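Local atomic coordinates of beta-fructofuranosidase (Bifidobacterium adolescentis, PDB entry 6NOB), a protein that probably hydrolyses terminal beta-fructofuranoside linkages, such as that of sucrose, like other members of glycoside hydrolase family 32. Residues S6-T11 / T64-A69; Y14-L19 / H54-V59; G264-D269 / I370-E375; V338-L343 / V362-G367. All blocks are in the same frame, centred on the assembly; numbering follows the deposited sequence.

Interaction 1 of 4, residues S6-T11 / T64-A69; sequences SISVET and TVTVAA
Four backbone hydrogen bonds, two around Ile-7 and Val-67 and two around Val-9 and Val-65, join these antiparallel strands. Ile-7 N reaches Val-67 O at 2.9 Å and Val-67 N returns to Ile-7 O at 2.8 Å; Val-9 and Val-65 make the same closed pair. Ser-6, Ser-8 and Glu-10 stand opposite Ala-68, Thr-66 and Thr-64 at the non-hydrogen-bonded positions. On this more exposed side, Ser-8 holds OG anti to its own nitrogen (chi1 -151°), which turns the hydroxyl back over the partner strand for a weak bond to Val-65 O and sets it 3.5 Å from Thr-64 CG2. Ser-6 OG repeats the scheme one pair along, weakly bonded to Val-67 O. Glu-10 and Thr-64 run alongside each other, CG of the former 3.7 Å from OG1 of the latter. The other face is apolar. Ile-7 and Val-67 point the same way, Ile-7 CG1 lying 3.9 Å from Val-67 CB, and Val-9 CG2 meets Val-67 CG2 at 4.2 Å; Val-67 also packs on Leu-17 and Leu-19 of strand 16-23. The hydroxyl-rich face and the aliphatic one give this strand pair the two-faced chemistry of a beta-sandwich layer, its valines turned to the opposing sheet.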
loop_
_atom_site.group_PDB
_atom_site.type_symbol
_atom_site.label_atom_id
_atom_site.label_comp_id
_atom_site.label_asym_id
_atom_site.label_seq_id
_atom_site.Cartn_x
_atom_site.Cartn_y
_atom_site.Cartn_z
ATOM N N SER A 6 34.309 -3.778 -1.150
ATOM C CA SER A 6 34.403 -5.230 -1.111
ATOM C C SER A 6 33.684 -5.785 0.111
ATOM O O SER A 6 33.762 -5.211 1.200
ATOM C CB SER A 6 35.869 -5.679 -1.098
ATOM O OG SER A 6 36.021 -6.936 -1.730
ATOM N N ILE A 7 32.984 -6.911 -0.078
ATOM C CA ILE A 7 32.322 -7.628 1.006
ATOM C C ILE A 7 32.530 -9.126 0.817
ATOM O O ILE A 7 32.910 -9.596 -0.258
ATOM C CB ILE A 7 30.807 -7.325 1.096
ATOM C CG1 ILE A 7 30.083 -7.828 -0.155
ATOM C CG2 ILE A 7 30.556 -5.841 1.325
ATOM C CD1 ILE A 7 28.576 -7.870 -0.010
ATOM N N SER A 8 32.268 -9.878 1.886
ATOM C CA SER A 8 32.335 -11.334 1.875
ATOM C C SER A 8 30.950 -11.906 2.145
ATOM O O SER A 8 30.226 -11.415 3.018
ATOM C CB SER A 8 33.331 -11.849 2.918
ATOM O OG SER A 8 33.899 -13.082 2.513
ATOM N N VAL A 9 30.584 -12.948 1.398
ATOM C CA VAL A 9 29.227 -13.487 1.403
ATOM C C VAL A 9 29.291 -15.008 1.437
ATOM O O VAL A 9 29.992 -15.623 0.626
ATOM C CB VAL A 9 28.427 -13.018 0.170
ATOM C CG1 VAL A 9 27.142 -13.825 0.021
ATOM C CG2 VAL A 9 28.122 -11.533 0.258
ATOM N N GLU A 10 28.552 -15.616 2.363
ATOM C CA GLU A 10 28.388 -17.064 2.420
ATOM C C GLU A 10 27.103 -17.439 1.693
ATOM O O GLU A 10 26.017 -16.981 2.066
ATOM C CB GLU A 10 28.354 -17.554 3.867
ATOM C CG GLU A 10 29.568 -17.154 4.679
ATOM C CD GLU A 10 29.488 -17.644 6.109
ATOM O OE1 GLU A 10 29.653 -18.862 6.329
ATOM O OE2 GLU A 10 29.256 -16.811 7.010
ATOM N N THR A 11 27.227 -18.280 0.663
ATOM C CA THR A 11 26.105 -18.516 -0.238
ATOM C C THR A 11 25.099 -19.518 0.315
ATOM O O THR A 11 23.911 -19.433 -0.014
ATOM C CB THR A 11 26.616 -18.992 -1.600
ATOM O OG1 THR A 11 27.401 -20.181 -1.433
ATOM C CG2 THR A 11 27.471 -17.913 -2.249
ATOM N N THR A 64 32.145 -19.386 0.573
ATOM C CA THR A 64 32.405 -18.012 0.982
ATOM C C THR A 64 33.090 -17.306 -0.181
ATOM O O THR A 64 34.217 -17.655 -0.550
ATOM C CB THR A 64 33.265 -17.963 2.242
ATOM O OG1 THR A 64 32.630 -18.714 3.286
ATOM C CG2 THR A 64 33.447 -16.523 2.701
ATOM N N VAL A 65 32.407 -16.321 -0.761
ATOM C CA VAL A 65 32.901 -15.605 -1.926
ATOM C C VAL A 65 33.102 -14.139 -1.565
ATOM O O VAL A 65 32.510 -13.615 -0.618
ATOM C CB VAL A 65 31.951 -15.737 -3.134
ATOM C CG1 VAL A 65 31.779 -17.196 -3.518
ATOM C CG2 VAL A 65 30.605 -15.102 -2.823
ATOM N N THR A 66 33.953 -13.478 -2.343
ATOM C CA THR A 66 34.272 -12.067 -2.169
ATOM C C THR A 66 33.667 -11.286 -3.327
ATOM O O THR A 66 33.954 -11.580 -4.492
ATOM C CB THR A 66 35.784 -11.851 -2.110
ATOM O OG1 THR A 66 36.311 -12.456 -0.922
ATOM C CG2 THR A 66 36.115 -10.368 -2.114
ATOM N N VAL A 67 32.833 -10.301 -3.007
ATOM C CA VAL A 67 32.167 -9.468 -4.002
ATOM C C VAL A 67 32.852 -8.110 -4.023
ATOM O O VAL A 67 33.018 -7.475 -2.973
ATOM C CB VAL A 67 30.664 -9.325 -3.705
ATOM C CG1 VAL A 67 29.956 -8.649 -4.870
ATOM C CG2 VAL A 67 30.049 -10.686 -3.408
ATOM N N ALA A 68 33.250 -7.666 -5.213
ATOM C CA ALA A 68 34.016 -6.439 -5.373
ATOM C C ALA A 68 33.301 -5.513 -6.342
ATOM O O ALA A 68 32.881 -5.942 -7.422
ATOM C CB ALA A 68 35.434 -6.735 -5.875
ATOM N N ALA A 69 33.169 -4.247 -5.956
ATOM C CA ALA A 69 32.571 -3.218 -6.794
ATOM C C ALA A 69 33.605 -2.143 -7.099
ATOM O O ALA A 69 34.430 -1.803 -6.248
ATOM C CB ALA A 69 31.353 -2.588 -6.118
#

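Interaction 2 of 4, residues Y14-L19 / H54-V59; sequences YRQLDL and HFSIAV
Leu-19, Val-59 and Leu-17 carry this antiparallel contact. Val-59 closes one end: its CG1 rests 3.8 Å from Leu-17 CB, and chi1 of -64° sets CG1 beside the backbone N and leaves CG2 between N and the carbonyl carbon, pressed on Arg-15 C and Gln-16 N. Its nitrogen bonds Arg-15 O at 3.1 Å from well above the carbonyl plane, beside the classic beta bulge that Arg-15 and Gln-16 form opposite Ser-80 of the next strand. Leu-17 makes paired backbone bonds with Ile-57, and Leu-19 with Phe-55. Leu-19 CD1 also lies 4.3 Å from Ile-57 CD1, on the face that meets Val-31 of strand 30-34. Across the sheet, the other face is polar. His-54 NE2 donates to the anti lone pair of Asp-18 OD2, 2.7 Å away, with carboxylate and imidazole planes 44° apart. Gln-16 NE2 holds the other oxygen, Asp-18 OD1, at 3.0 Å from the syn side, so the carboxylate is gripped at both ends. His-54 ND1 in turn bonds Glu-179, beyond this small N-terminal sandwich. Placed between two acidic partners, the imidazole is likely to be biased towards its protonated form, and it links the sheet's polar face to the rest of the enzyme.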
loop_
_atom_site.group_PDB
_atom_site.type_symbol
_atom_site.label_atom_id
_atom_site.label_comp_id
_atom_site.label_asym_id
_atom_site.label_seq_id
_atom_site.Cartn_x
_atom_site.Cartn_y
_atom_site.Cartn_z
ATOM N N TYR A 14 22.017 -21.047 -1.772
ATOM C CA TYR A 14 21.616 -20.139 -2.834
ATOM C C TYR A 14 22.575 -20.228 -4.015
ATOM O O TYR A 14 23.754 -20.557 -3.860
ATOM C CB TYR A 14 21.539 -18.704 -2.308
ATOM C CG TYR A 14 20.391 -18.505 -1.343
ATOM C CD1 TYR A 14 20.527 -18.812 0.005
ATOM C CD2 TYR A 14 19.163 -18.043 -1.788
ATOM C CE1 TYR A 14 19.472 -18.643 0.885
ATOM C CE2 TYR A 14 18.105 -17.871 -0.919
ATOM C CZ TYR A 14 18.263 -18.172 0.415
ATOM O OH TYR A 14 17.205 -18.001 1.278
ATOM N N ARG A 15 22.049 -19.939 -5.205
ATOM C CA ARG A 15 22.797 -20.083 -6.446
ATOM C C ARG A 15 22.991 -18.774 -7.193
ATOM O O ARG A 15 23.654 -18.768 -8.237
ATOM C CB ARG A 15 22.095 -21.078 -7.382
ATOM C CG ARG A 15 21.845 -22.453 -6.789
ATOM C CD ARG A 15 21.054 -23.308 -7.768
ATOM N NE ARG A 15 20.884 -24.680 -7.305
ATOM C CZ ARG A 15 19.862 -25.100 -6.567
ATOM N NH1 ARG A 15 18.912 -24.250 -6.201
ATOM N NH2 ARG A 15 19.788 -26.372 -6.197
ATOM N N GLN A 16 22.442 -17.669 -6.696
ATOM C CA GLN A 16 22.401 -16.435 -7.463
ATOM C C GLN A 16 22.525 -15.248 -6.521
ATOM O O GLN A 16 21.937 -15.244 -5.435
ATOM C CB GLN A 16 21.103 -16.356 -8.270
ATOM C CG GLN A 16 20.965 -15.140 -9.156
ATOM C CD GLN A 16 19.696 -15.194 -9.983
ATOM O OE1 GLN A 16 19.480 -16.137 -10.743
ATOM N NE2 GLN A 16 18.843 -14.189 -9.826
ATOM N N LEU A 17 23.293 -14.246 -6.943
ATOM C CA LEU A 17 23.497 -13.020 -6.180
ATOM C C LEU A 17 22.961 -11.851 -6.990
ATOM O O LEU A 17 23.429 -11.598 -8.106
ATOM C CB LEU A 17 24.978 -12.815 -5.851
ATOM C CG LEU A 17 25.355 -11.494 -5.176
ATOM C CD1 LEU A 17 24.738 -11.393 -3.787
ATOM C CD2 LEU A 17 26.865 -11.344 -5.106
ATOM N N ASP A 18 21.984 -11.143 -6.433
ATOM C CA ASP A 18 21.338 -10.023 -7.103
ATOM C C ASP A 18 21.818 -8.713 -6.494
ATOM O O ASP A 18 21.777 -8.540 -5.271
ATOM C CB ASP A 18 19.817 -10.133 -7.000
ATOM C CG ASP A 18 19.252 -11.227 -7.883
ATOM O OD1 ASP A 18 19.353 -12.413 -7.506
ATOM O OD2 ASP A 18 18.705 -10.895 -8.956
ATOM N N LEU A 19 22.273 -7.795 -7.344
ATOM C CA LEU A 19 22.771 -6.499 -6.903
ATOM C C LEU A 19 22.135 -5.400 -7.740
ATOM O O LEU A 19 22.146 -5.469 -8.972
ATOM C CB LEU A 19 24.299 -6.425 -7.015
ATOM C CG LEU A 19 25.101 -7.528 -6.323
ATOM C CD1 LEU A 19 26.584 -7.354 -6.596
ATOM C CD2 LEU A 19 24.829 -7.543 -4.825
ATOM N N HIS A 54 20.517 -3.815 -12.661
ATOM C CA HIS A 54 20.251 -4.940 -11.773
ATOM C C HIS A 54 21.096 -6.118 -12.242
ATOM O O HIS A 54 20.836 -6.692 -13.304
ATOM C CB HIS A 54 18.761 -5.278 -11.778
ATOM C CG HIS A 54 18.414 -6.550 -11.063
ATOM N ND1 HIS A 54 17.191 -7.170 -11.208
ATOM C CD2 HIS A 54 19.118 -7.310 -10.190
ATOM C CE1 HIS A 54 17.159 -8.260 -10.464
ATOM N NE2 HIS A 54 18.317 -8.370 -9.838
ATOM N N PHE A 55 22.112 -6.469 -11.455
ATOM C CA PHE A 55 22.969 -7.609 -11.748
ATOM C C PHE A 55 22.382 -8.878 -11.148
ATOM O O PHE A 55 21.848 -8.865 -10.035
ATOM C CB PHE A 55 24.377 -7.398 -11.189
ATOM C CG PHE A 55 25.139 -6.285 -11.843
ATOM C CD1 PHE A 55 25.918 -6.527 -12.961
ATOM C CD2 PHE A 55 25.098 -5.003 -11.325
ATOM C CE1 PHE A 55 26.631 -5.508 -13.560
ATOM C CE2 PHE A 55 25.809 -3.979 -11.920
ATOM C CZ PHE A 55 26.577 -4.232 -13.038
ATOM N N SER A 56 22.488 -9.976 -11.892
ATOM C CA SER A 56 22.156 -11.307 -11.394
ATOM C C SER A 56 23.337 -12.208 -11.725
ATOM O O SER A 56 23.558 -12.543 -12.892
ATOM C CB SER A 56 20.863 -11.836 -12.013
ATOM O OG SER A 56 19.748 -11.518 -11.198
ATOM N N ILE A 57 24.099 -12.587 -10.704
ATOM C CA ILE A 57 25.378 -13.264 -10.878
ATOM C C ILE A 57 25.279 -14.663 -10.288
ATOM O O ILE A 57 24.840 -14.832 -9.144
ATOM C CB ILE A 57 26.524 -12.473 -10.223
ATOM C CG1 ILE A 57 26.567 -11.050 -10.780
ATOM C CG2 ILE A 57 27.852 -13.179 -10.439
ATOM C CD1 ILE A 57 27.244 -10.054 -9.866
ATOM N N ALA A 58 25.687 -15.660 -11.069
ATOM C CA ALA A 58 25.731 -17.028 -10.578
ATOM C C ALA A 58 26.860 -17.183 -9.569
ATOM O O ALA A 58 27.993 -16.758 -9.817
ATOM C CB ALA A 58 25.918 -18.004 -11.739
ATOM N N VAL A 59 26.548 -17.786 -8.425
ATOM C CA VAL A 59 27.530 -18.023 -7.370
ATOM C C VAL A 59 27.460 -19.491 -6.966
ATOM O O VAL A 59 26.383 -20.100 -7.037
ATOM C CB VAL A 59 27.293 -17.099 -6.163
ATOM C CG1 VAL A 59 27.486 -15.641 -6.562
ATOM C CG2 VAL A 59 25.899 -17.316 -5.586
#

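Interaction 3 of 4, residues G264-D269 / I370-E375; sequences GYDFRD and IARTYE
A four-residue salt-bridge network joins neighbouring blades of the five-bladed beta-propeller expected of a family 32 glycoside hydrolase. Arg-268 and Asp-269 fit the family's RDP motif, and Glu-375 with Cys-376 fits its EC motif; both line the active site in relatives, so this is probably the wall of the substrate pocket. Arg-268 approaches Glu-375 side-on and puts two nitrogens on the same oxygen: NH2 lies 3.0 Å and NE 3.2 Å from Glu-375 OE2. NE meets the anti lone pair of OE2, whereas NH2 comes from above the carboxylate plane, the two flat groups standing 85° apart. The remaining nitrogen, NH1, makes a nearly straight bond of 2.9 Å to Asp-266 OD1, in the guanidinium plane, and also pairs with Glu-236. Asp-266 passes the chain of charges on: its OD2 takes both NE and NH2 of Arg-372, each at 3.0 Å. Arg-372 lies extended from CG to NE, with CG anti to its nitrogen (chi1 175°), which carries the guanidinium out to that oxygen; its NH1 goes to Glu-231. Asp-269 OD2, bonded to Cys-376 N, lies 3.6 Å from Glu-375 C. With a leucine in place of Arg-268, Glu-375 OE2 and Asp-266 OD1 would probably lose their shared cation, and the glutamate would be left freer to turn. Engaging all three nitrogens of Arg-268 fixes the rotation of its guanidinium, which in turn probably helps to hold the Glu-375 carboxylate in place.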
loop_
_atom_site.group_PDB
_atom_site.type_symbol
_atom_site.label_atom_id
_atom_site.label_comp_id
_atom_site.label_asym_id
_atom_site.label_seq_id
_atom_site.Cartn_x
_atom_site.Cartn_y
_atom_site.Cartn_z
ATOM N N GLY A 264 -8.014 11.868 -19.169
ATOM C CA GLY A 264 -6.847 12.468 -18.556
ATOM C C GLY A 264 -5.602 11.654 -18.847
ATOM O O GLY A 264 -5.653 10.433 -18.999
ATOM N N TYR A 265 -4.466 12.349 -18.952
ATOM C CA TYR A 265 -3.199 11.643 -19.111
ATOM C C TYR A 265 -2.948 10.693 -17.948
ATOM O O TYR A 265 -2.356 9.624 -18.135
ATOM C CB TYR A 265 -2.054 12.643 -19.251
ATOM C CG TYR A 265 -2.070 13.396 -20.561
ATOM C CD1 TYR A 265 -2.239 12.725 -21.767
ATOM C CD2 TYR A 265 -1.922 14.777 -20.592
ATOM C CE1 TYR A 265 -2.257 13.413 -22.971
ATOM C CE2 TYR A 265 -1.941 15.471 -21.785
ATOM C CZ TYR A 265 -2.107 14.785 -22.971
ATOM O OH TYR A 265 -2.123 15.475 -24.160
ATOM N N ASP A 266 -3.391 11.062 -16.747
ATOM C CA ASP A 266 -3.421 10.135 -15.623
ATOM C C ASP A 266 -4.463 9.055 -15.896
ATOM O O ASP A 266 -5.663 9.344 -15.967
ATOM C CB ASP A 266 -3.747 10.881 -14.331
ATOM C CG ASP A 266 -2.757 11.992 -14.029
ATOM O OD1 ASP A 266 -1.605 11.672 -13.670
ATOM O OD2 ASP A 266 -3.131 13.181 -14.151
ATOM N N PHE A 267 -4.006 7.814 -16.045
ATOM C CA PHE A 267 -4.868 6.712 -16.454
ATOM C C PHE A 267 -4.224 5.411 -15.994
ATOM O O PHE A 267 -3.504 4.769 -16.766
ATOM C CB PHE A 267 -5.067 6.753 -17.975
ATOM C CG PHE A 267 -5.743 5.537 -18.552
ATOM C CD1 PHE A 267 -7.055 5.231 -18.226
ATOM C CD2 PHE A 267 -5.076 4.724 -19.457
ATOM C CE1 PHE A 267 -7.680 4.120 -18.772
ATOM C CE2 PHE A 267 -5.695 3.618 -20.007
ATOM C CZ PHE A 267 -6.999 3.315 -19.660
ATOM N N ARG A 268 -4.452 5.015 -14.741
ATOM C CA ARG A 268 -3.574 4.036 -14.117
ATOM C C ARG A 268 -4.318 3.194 -13.086
ATOM O O ARG A 268 -5.507 3.392 -12.813
ATOM C CB ARG A 268 -2.378 4.735 -13.470
ATOM C CG ARG A 268 -2.747 5.727 -12.381
ATOM C CD ARG A 268 -1.486 6.258 -11.709
ATOM N NE ARG A 268 -1.729 7.471 -10.935
ATOM C CZ ARG A 268 -1.733 8.696 -11.449
ATOM N NH1 ARG A 268 -1.514 8.874 -12.746
ATOM N NH2 ARG A 268 -1.960 9.744 -10.667
ATOM N N ASP A 269 -3.582 2.235 -12.517
ATOM C CA ASP A 269 -3.978 1.369 -11.412
ATOM C C ASP A 269 -5.149 0.464 -11.790
ATOM O O ASP A 269 -6.199 0.506 -11.134
ATOM C CB ASP A 269 -4.329 2.211 -10.184
ATOM C CG ASP A 269 -3.245 3.220 -9.834
ATOM O OD1 ASP A 269 -2.071 3.002 -10.207
ATOM O OD2 ASP A 269 -3.570 4.236 -9.183
ATOM N N ILE A 370 -13.248 18.936 -7.520
ATOM C CA ILE A 370 -12.030 19.736 -7.518
ATOM C C ILE A 370 -10.785 18.878 -7.335
ATOM O O ILE A 370 -9.672 19.354 -7.594
ATOM C CB ILE A 370 -12.080 20.833 -6.441
ATOM C CG1 ILE A 370 -12.255 20.222 -5.050
ATOM C CG2 ILE A 370 -13.198 21.819 -6.735
ATOM C CD1 ILE A 370 -12.203 21.247 -3.936
ATOM N N ALA A 371 -10.931 17.629 -6.896
ATOM C CA ALA A 371 -9.786 16.732 -6.849
ATOM C C ALA A 371 -9.261 16.491 -8.260
ATOM O O ALA A 371 -10.022 16.466 -9.232
ATOM C CB ALA A 371 -10.162 15.405 -6.187
ATOM N N ARG A 372 -7.940 16.320 -8.369
ATOM C CA ARG A 372 -7.317 16.208 -9.686
ATOM C C ARG A 372 -7.795 14.964 -10.423
ATOM O O ARG A 372 -8.245 15.045 -11.573
ATOM C CB ARG A 372 -5.795 16.186 -9.560
ATOM C CG ARG A 372 -5.106 15.946 -10.898
ATOM C CD ARG A 372 -3.659 15.534 -10.738
ATOM N NE ARG A 372 -3.032 15.287 -12.034
ATOM C CZ ARG A 372 -2.356 16.202 -12.718
ATOM N NH1 ARG A 372 -2.216 17.425 -12.226
ATOM N NH2 ARG A 372 -1.819 15.896 -13.892
ATOM N N THR A 373 -7.700 13.805 -9.780
ATOM C CA THR A 373 -7.967 12.533 -10.438
ATOM C C THR A 373 -8.016 11.446 -9.374
ATOM O O THR A 373 -7.691 11.675 -8.206
ATOM C CB THR A 373 -6.900 12.221 -11.497
ATOM O OG1 THR A 373 -7.319 11.111 -12.299
ATOM C CG2 THR A 373 -5.567 11.895 -10.837
ATOM N N TYR A 374 -8.440 10.258 -9.793
ATOM C CA TYR A 374 -8.455 9.099 -8.918
ATOM C C TYR A 374 -7.082 8.437 -8.885
ATOM O O TYR A 374 -6.261 8.598 -9.792
ATOM C CB TYR A 374 -9.493 8.078 -9.386
ATOM C CG TYR A 374 -10.868 8.228 -8.782
ATOM C CD1 TYR A 374 -11.052 8.229 -7.404
ATOM C CD2 TYR A 374 -11.989 8.346 -9.593
ATOM C CE1 TYR A 374 -12.316 8.356 -6.853
ATOM C CE2 TYR A 374 -13.256 8.473 -9.051
ATOM C CZ TYR A 374 -13.413 8.474 -7.683
ATOM O OH TYR A 374 -14.674 8.602 -7.146
ATOM N N GLU A 375 -6.846 7.678 -7.820
ATOM C CA GLU A 375 -5.715 6.768 -7.737
ATOM C C GLU A 375 -6.174 5.490 -7.048
ATOM O O GLU A 375 -6.990 5.535 -6.123
ATOM C CB GLU A 375 -4.531 7.394 -6.982
ATOM C CG GLU A 375 -3.681 8.321 -7.846
ATOM C CD GLU A 375 -2.336 8.651 -7.225
ATOM O OE1 GLU A 375 -2.294 8.963 -6.016
ATOM O OE2 GLU A 375 -1.319 8.601 -7.950
#

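Interaction 4 of 4, residues V338-L343 / V362-G367; sequences VPAMTL and VLADFG
The beta-hairpin of strands 337-347 and 357-365, in the outer part of one propeller blade, meets itself here in a wholly buried antiparallel contact. Three backbone bonds hold it. Asp-365 N donates to Pro-339 O at 3.1 Å, Met-341 N to Leu-363 O at 2.8 Å, and Val-362 N to Met-341 O, the last more bent, at the point where the chain turns a corner. Ala-340 and Ala-364 form a non-hydrogen-bonded pair, CA to CA 4.2 Å, with the two CB methyls side by side on one face. At the corner, Val-362 sits between two residues of the other strand: its CG1 touches Met-341 CB at 3.9 Å and its CB lies 4.0 Å from Leu-343 CB. The long, extended Met-341 reaches on to Leu-363, methyl to methyl. Asp-365 directs its carboxylate away from the hairpin partner, where OD2 bonds Tyr-408 and His-368. The far end is closed by Val-338 and Phe-366, which cross at about a right angle. Phe-366 also meets Phe-299 edge-to-face. With an alanine at Phe-366, the methyls of Val-338 would probably lose the aromatic surface they rest on, and a gap would open between the strand ends. Val-338 places CG1 between its N and carbonyl carbon (chi1 51°), which brings both branches to the ring: CG1 lies 3.8 Å from Phe-366 CZ, while CG2 makes a CH-pi contact over one face, 4.0 Å from the ring centroid.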
loop_
_atom_site.group_PDB
_atom_site.type_symbol
_atom_site.label_atom_id
_atom_site.label_comp_id
_atom_site.label_asym_id
_atom_site.label_seq_id
_atom_site.Cartn_x
_atom_site.Cartn_y
_atom_site.Cartn_z
ATOM N N VAL A 338 -13.378 16.006 -13.828
ATOM C CA VAL A 338 -13.899 15.393 -12.610
ATOM C C VAL A 338 -13.277 14.005 -12.495
ATOM O O VAL A 338 -13.134 13.309 -13.512
ATOM C CB VAL A 338 -15.437 15.331 -12.629
ATOM C CG1 VAL A 338 -15.934 14.699 -13.929
ATOM C CG2 VAL A 338 -15.977 14.577 -11.419
ATOM N N PRO A 339 -12.863 13.573 -11.304
ATOM C CA PRO A 339 -12.317 12.217 -11.166
ATOM C C PRO A 339 -13.339 11.170 -11.580
ATOM O O PRO A 339 -14.517 11.251 -11.224
ATOM C CB PRO A 339 -11.981 12.121 -9.674
ATOM C CG PRO A 339 -11.782 13.546 -9.244
ATOM C CD PRO A 339 -12.755 14.347 -10.054
ATOM N N ALA A 340 -12.880 10.182 -12.347
ATOM C CA ALA A 340 -13.764 9.151 -12.872
ATOM C C ALA A 340 -13.080 7.793 -12.843
ATOM O O ALA A 340 -11.867 7.691 -13.051
ATOM C CB ALA A 340 -14.205 9.472 -14.306
ATOM N N MET A 341 -13.872 6.755 -12.586
ATOM C CA MET A 341 -13.435 5.368 -12.708
ATOM C C MET A 341 -13.917 4.855 -14.055
ATOM O O MET A 341 -15.093 4.521 -14.220
ATOM C CB MET A 341 -13.981 4.514 -11.572
ATOM C CG MET A 341 -13.293 4.725 -10.253
ATOM S SD MET A 341 -13.820 3.487 -9.062
ATOM C CE MET A 341 -13.203 4.229 -7.554
ATOM N N THR A 342 -13.011 4.797 -15.020
ATOM C CA THR A 342 -13.358 4.318 -16.348
ATOM C C THR A 342 -13.383 2.796 -16.362
ATOM O O THR A 342 -12.413 2.143 -15.963
ATOM C CB THR A 342 -12.374 4.862 -17.380
ATOM O OG1 THR A 342 -11.059 4.911 -16.810
ATOM C CG2 THR A 342 -12.796 6.259 -17.816
ATOM N N LEU A 343 -14.502 2.236 -16.813
ATOM C CA LEU A 343 -14.744 0.803 -16.772
ATOM C C LEU A 343 -14.465 0.171 -18.130
ATOM O O LEU A 343 -14.848 0.714 -19.171
ATOM C CB LEU A 343 -16.186 0.517 -16.349
ATOM C CG LEU A 343 -16.544 -0.935 -16.034
ATOM C CD1 LEU A 343 -15.754 -1.440 -14.840
ATOM C CD2 LEU A 343 -18.036 -1.070 -15.787
ATOM N N VAL A 362 -17.945 4.135 -14.773
ATOM C CA VAL A 362 -18.874 3.509 -13.837
ATOM C C VAL A 362 -19.159 4.443 -12.667
ATOM O O VAL A 362 -20.219 4.354 -12.035
ATOM C CB VAL A 362 -18.320 2.149 -13.362
ATOM C CG1 VAL A 362 -17.107 2.343 -12.467
ATOM C CG2 VAL A 362 -19.395 1.345 -12.645
ATOM N N LEU A 363 -18.238 5.361 -12.373
ATOM C CA LEU A 363 -18.376 6.267 -11.243
ATOM C C LEU A 363 -17.613 7.553 -11.526
ATOM O O LEU A 363 -16.487 7.518 -12.027
ATOM C CB LEU A 363 -17.859 5.626 -9.948
ATOM C CG LEU A 363 -17.918 6.498 -8.691
ATOM C CD1 LEU A 363 -19.361 6.750 -8.291
ATOM C CD2 LEU A 363 -17.144 5.864 -7.542
ATOM N N ALA A 364 -18.240 8.682 -11.210
ATOM C CA ALA A 364 -17.585 9.981 -11.218
ATOM C C ALA A 364 -17.942 10.693 -9.923
ATOM O O ALA A 364 -19.112 10.704 -9.523
ATOM C CB ALA A 364 -18.004 10.821 -12.431
ATOM N N ASP A 365 -16.943 11.274 -9.262
ATOM C CA ASP A 365 -17.135 11.915 -7.961
ATOM C C ASP A 365 -17.293 13.415 -8.185
ATOM O O ASP A 365 -16.324 14.174 -8.139
ATOM C CB ASP A 365 -15.971 11.605 -7.026
ATOM C CG ASP A 365 -16.285 11.924 -5.573
ATOM O OD1 ASP A 365 -17.220 12.714 -5.317
ATOM O OD2 ASP A 365 -15.588 11.394 -4.682
ATOM N N PHE A 366 -18.533 13.848 -8.420
ATOM C CA PHE A 366 -18.794 15.273 -8.578
ATOM C C PHE A 366 -18.838 16.004 -7.245
ATOM O O PHE A 366 -18.616 17.219 -7.212
ATOM C CB PHE A 366 -20.098 15.500 -9.343
ATOM C CG PHE A 366 -19.902 15.640 -10.822
ATOM C CD1 PHE A 366 -19.836 14.518 -11.635
ATOM C CD2 PHE A 366 -19.756 16.892 -11.401
ATOM C CE1 PHE A 366 -19.643 14.643 -12.998
ATOM C CE2 PHE A 366 -19.562 17.025 -12.762
ATOM C CZ PHE A 366 -19.507 15.899 -13.562
ATOM N N GLY A 367 -19.112 15.295 -6.147
ATOM C CA GLY A 367 -18.983 15.911 -4.839
ATOM C C GLY A 367 -17.569 16.372 -4.554
ATOM O O GLY A 367 -17.363 17.340 -3.817
#

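From the N terminus, strand 5-10 enters interaction 1, and strand 16-23 follows into interaction 2. Strand 52-58 returns to close the inner loop of interaction 2, and strand 64-70 then closes interaction 1 around it. The two contacts lie in facing sheets of the N-terminal sandwich and touch where Val-67 packs on Leu-17 and Leu-19. Interactions 3 and 4 follow in series after that pair, their centres about 38 to 53 Å from those of the first two. Segment 264-269 opens interaction 3; hairpin 338-343/362-367 forms and closes inside that loop before 370-375 completes it. Tyr-374, lying against Pro-339 and Asp-365, joins the blade-to-blade seam to the hairpin.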